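Local coordinates for glycine betaine/carnitine/choline ABC transporter%2C ATP-binding protein%2C putative (Staphylococcus aureus, PDB 5IIP), which probably serves as the ATP-binding subunit of the osmolyte uptake system OpuC, whose activity the second messenger c-di-AMP inhibits, and carries paired CBS domains, at residues V125-V130 / V138-R143. Residues are numbered along the deposited sequence; the frame is centred on the assembly and turned at random.
Sequences VRNVPV and VGLITR
Val130 loses more surface to the facing strand than any other residue here, and it works through both its backbone and its side chain. Its N donates to Gly139 O at 2.7 Å, arriving from above the carbonyl plane. Its own O takes two donors, Val138 N at 3.1 Å and the longer Gly139 N at 3.3 Å; two residues facing one make this a classic beta bulge. The two methyls of Val130 take different partners: CG1 meets Val138 CG1, while CG2, lying beside its own backbone N, reaches Ile141 CG2 at 3.7 Å, the two side chains crossing at about a right angle.

Ile141 comes next in buried surface and pairs with Val128 in both directions. Val128 N lies 2.8 Å from Ile141 O, almost on the extension of that carbonyl bond, and Ile141 N returns a bond to Val128 O. With chi1 at 72°, Ile141 holds CG1 between its backbone N and carbonyl carbon, which lays that methylene against Val128 CB and leaves CG2 for Val130. Val128, Val130 and Ile141 thus share one face of the sheet, where Ile120 of helix 114-122 and the loop residues Tyr105 and Ile109 also pack. On the other face Leu140 bends back, so that CD1 sits 3.6 Å from Val128 O.

At the far end Arg143 N bonds to Arg126 O, and Thr142 OG1 caps Asn145 N to start helix 143-153. Strand 107-108, helix 114-122, this antiparallel hairpin and helix 143-153 make the beta-alpha-beta-beta-alpha fold of a CBS domain, whose face of Asn127, Pro129 and Leu140 packs on strands 67-71 and 77-82 of the other CBS domain, the pair forming a Bateman module.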
loop_
_atom_site.group_PDB
_atom_site.type_symbol
_atom_site.label_atom_id
_atom_site.label_comp_id
_atom_site.label_asym_id
_atom_site.label_seq_id
_atom_site.Cartn_x
_atom_site.Cartn_y
_atom_site.Cartn_z
ATOM N N VAL D 125 -1.363 0.183 9.021
ATOM C CA VAL D 125 -0.464 1.051 8.319
ATOM C C VAL D 125 0.263 1.996 9.239
ATOM O O VAL D 125 -0.329 2.819 9.893
ATOM C CB VAL D 125 -1.250 1.874 7.304
ATOM C CG1 VAL D 125 -1.825 0.977 6.244
ATOM C CG2 VAL D 125 -2.353 2.622 8.017
ATOM N N ARG D 126 1.567 1.800 9.281
ATOM C CA ARG D 126 2.539 2.560 10.075
ATOM C C ARG D 126 2.871 4.012 9.736
ATOM O O ARG D 126 3.056 4.804 10.612
ATOM C CB ARG D 126 3.839 1.786 10.145
ATOM C CG ARG D 126 3.657 0.372 10.606
ATOM C CD ARG D 126 4.934 -0.414 10.510
ATOM N NE ARG D 126 4.786 -1.758 11.029
ATOM C CZ ARG D 126 4.627 -2.057 12.308
ATOM N NH1 ARG D 126 4.516 -3.306 12.666
ATOM N NH2 ARG D 126 4.585 -1.121 13.227
ATOM N N ASN D 127 2.997 4.344 8.467
ATOM C CA ASN D 127 3.338 5.695 8.069
ATOM C C ASN D 127 2.352 6.264 7.120
ATOM O O ASN D 127 2.214 5.778 6.042
ATOM C CB ASN D 127 4.672 5.686 7.374
ATOM C CG ASN D 127 5.736 5.069 8.191
ATOM O OD1 ASN D 127 6.127 3.956 7.958
ATOM N ND2 ASN D 127 6.184 5.775 9.173
ATOM N N VAL D 128 1.666 7.311 7.517
ATOM C CA VAL D 128 0.700 7.926 6.656
ATOM C C VAL D 128 1.173 9.275 6.153
ATOM O O VAL D 128 1.170 10.253 6.855
ATOM C CB VAL D 128 -0.607 8.107 7.412
ATOM C CG1 VAL D 128 -1.716 8.496 6.484
ATOM C CG2 VAL D 128 -0.971 6.841 8.136
ATOM N N PRO D 129 1.592 9.332 4.917
ATOM C CA PRO D 129 2.085 10.564 4.325
ATOM C C PRO D 129 1.048 11.637 4.198
ATOM O O PRO D 129 -0.053 11.337 3.886
ATOM C CB PRO D 129 2.536 10.126 2.952
ATOM C CG PRO D 129 2.682 8.696 3.028
ATOM C CD PRO D 129 1.722 8.206 4.013
ATOM N N VAL D 130 1.416 12.879 4.420
ATOM C CA VAL D 130 0.492 13.976 4.297
ATOM C C VAL D 130 0.829 14.755 3.071
ATOM O O VAL D 130 1.938 15.148 2.872
ATOM C CB VAL D 130 0.569 14.911 5.481
ATOM C CG1 VAL D 130 -0.382 16.064 5.310
ATOM C CG2 VAL D 130 0.274 14.158 6.739
ATOM N N VAL D 138 4.261 17.014 2.189
ATOM C CA VAL D 138 4.604 18.046 3.112
ATOM C C VAL D 138 4.794 17.563 4.538
ATOM O O VAL D 138 5.416 18.223 5.329
ATOM C CB VAL D 138 3.510 19.070 3.088
ATOM C CG1 VAL D 138 2.222 18.407 3.452
ATOM C CG2 VAL D 138 3.819 20.193 4.029
ATOM N N GLY D 139 4.246 16.415 4.859
ATOM C CA GLY D 139 4.349 15.895 6.190
ATOM C C GLY D 139 4.107 14.426 6.374
ATOM O O GLY D 139 3.740 13.740 5.474
ATOM N N LEU D 140 4.319 13.957 7.586
ATOM C CA LEU D 140 4.099 12.574 7.924
ATOM C C LEU D 140 3.428 12.327 9.252
ATOM O O LEU D 140 3.776 12.923 10.251
ATOM C CB LEU D 140 5.429 11.845 7.959
ATOM C CG LEU D 140 5.350 10.384 8.325
ATOM C CD1 LEU D 140 4.724 9.665 7.175
ATOM C CD2 LEU D 140 6.704 9.807 8.627
ATOM N N ILE D 141 2.476 11.414 9.273
ATOM C CA ILE D 141 1.863 11.040 10.513
ATOM C C ILE D 141 2.058 9.560 10.713
ATOM O O ILE D 141 1.738 8.790 9.888
ATOM C CB ILE D 141 0.398 11.442 10.592
ATOM C CG1 ILE D 141 -0.433 10.592 9.708
ATOM C CG2 ILE D 141 0.239 12.881 10.190
ATOM C CD1 ILE D 141 -1.864 11.059 9.618
ATOM N N THR D 142 2.612 9.175 11.828
ATOM C CA THR D 142 2.840 7.783 12.104
ATOM C C THR D 142 1.733 7.199 12.938
ATOM O O THR D 142 1.060 7.899 13.630
ATOM C CB THR D 142 4.154 7.579 12.856
ATOM O OG1 THR D 142 4.070 8.172 14.130
ATOM C CG2 THR D 142 5.274 8.215 12.135
ATOM N N ARG D 143 1.550 5.908 12.859
ATOM C CA ARG D 143 0.554 5.252 13.649
ATOM C C ARG D 143 0.905 5.378 15.113
ATOM O O ARG D 143 0.058 5.487 15.951
ATOM C CB ARG D 143 0.408 3.810 13.253
ATOM C CG ARG D 143 -0.786 3.143 13.887
ATOM C CD ARG D 143 -0.949 1.721 13.448
ATOM N NE ARG D 143 -2.040 1.085 14.115
ATOM C CZ ARG D 143 -2.002 0.723 15.368
ATOM N NH1 ARG D 143 -0.946 0.932 16.091
ATOM N NH2 ARG D 143 -3.036 0.167 15.893
#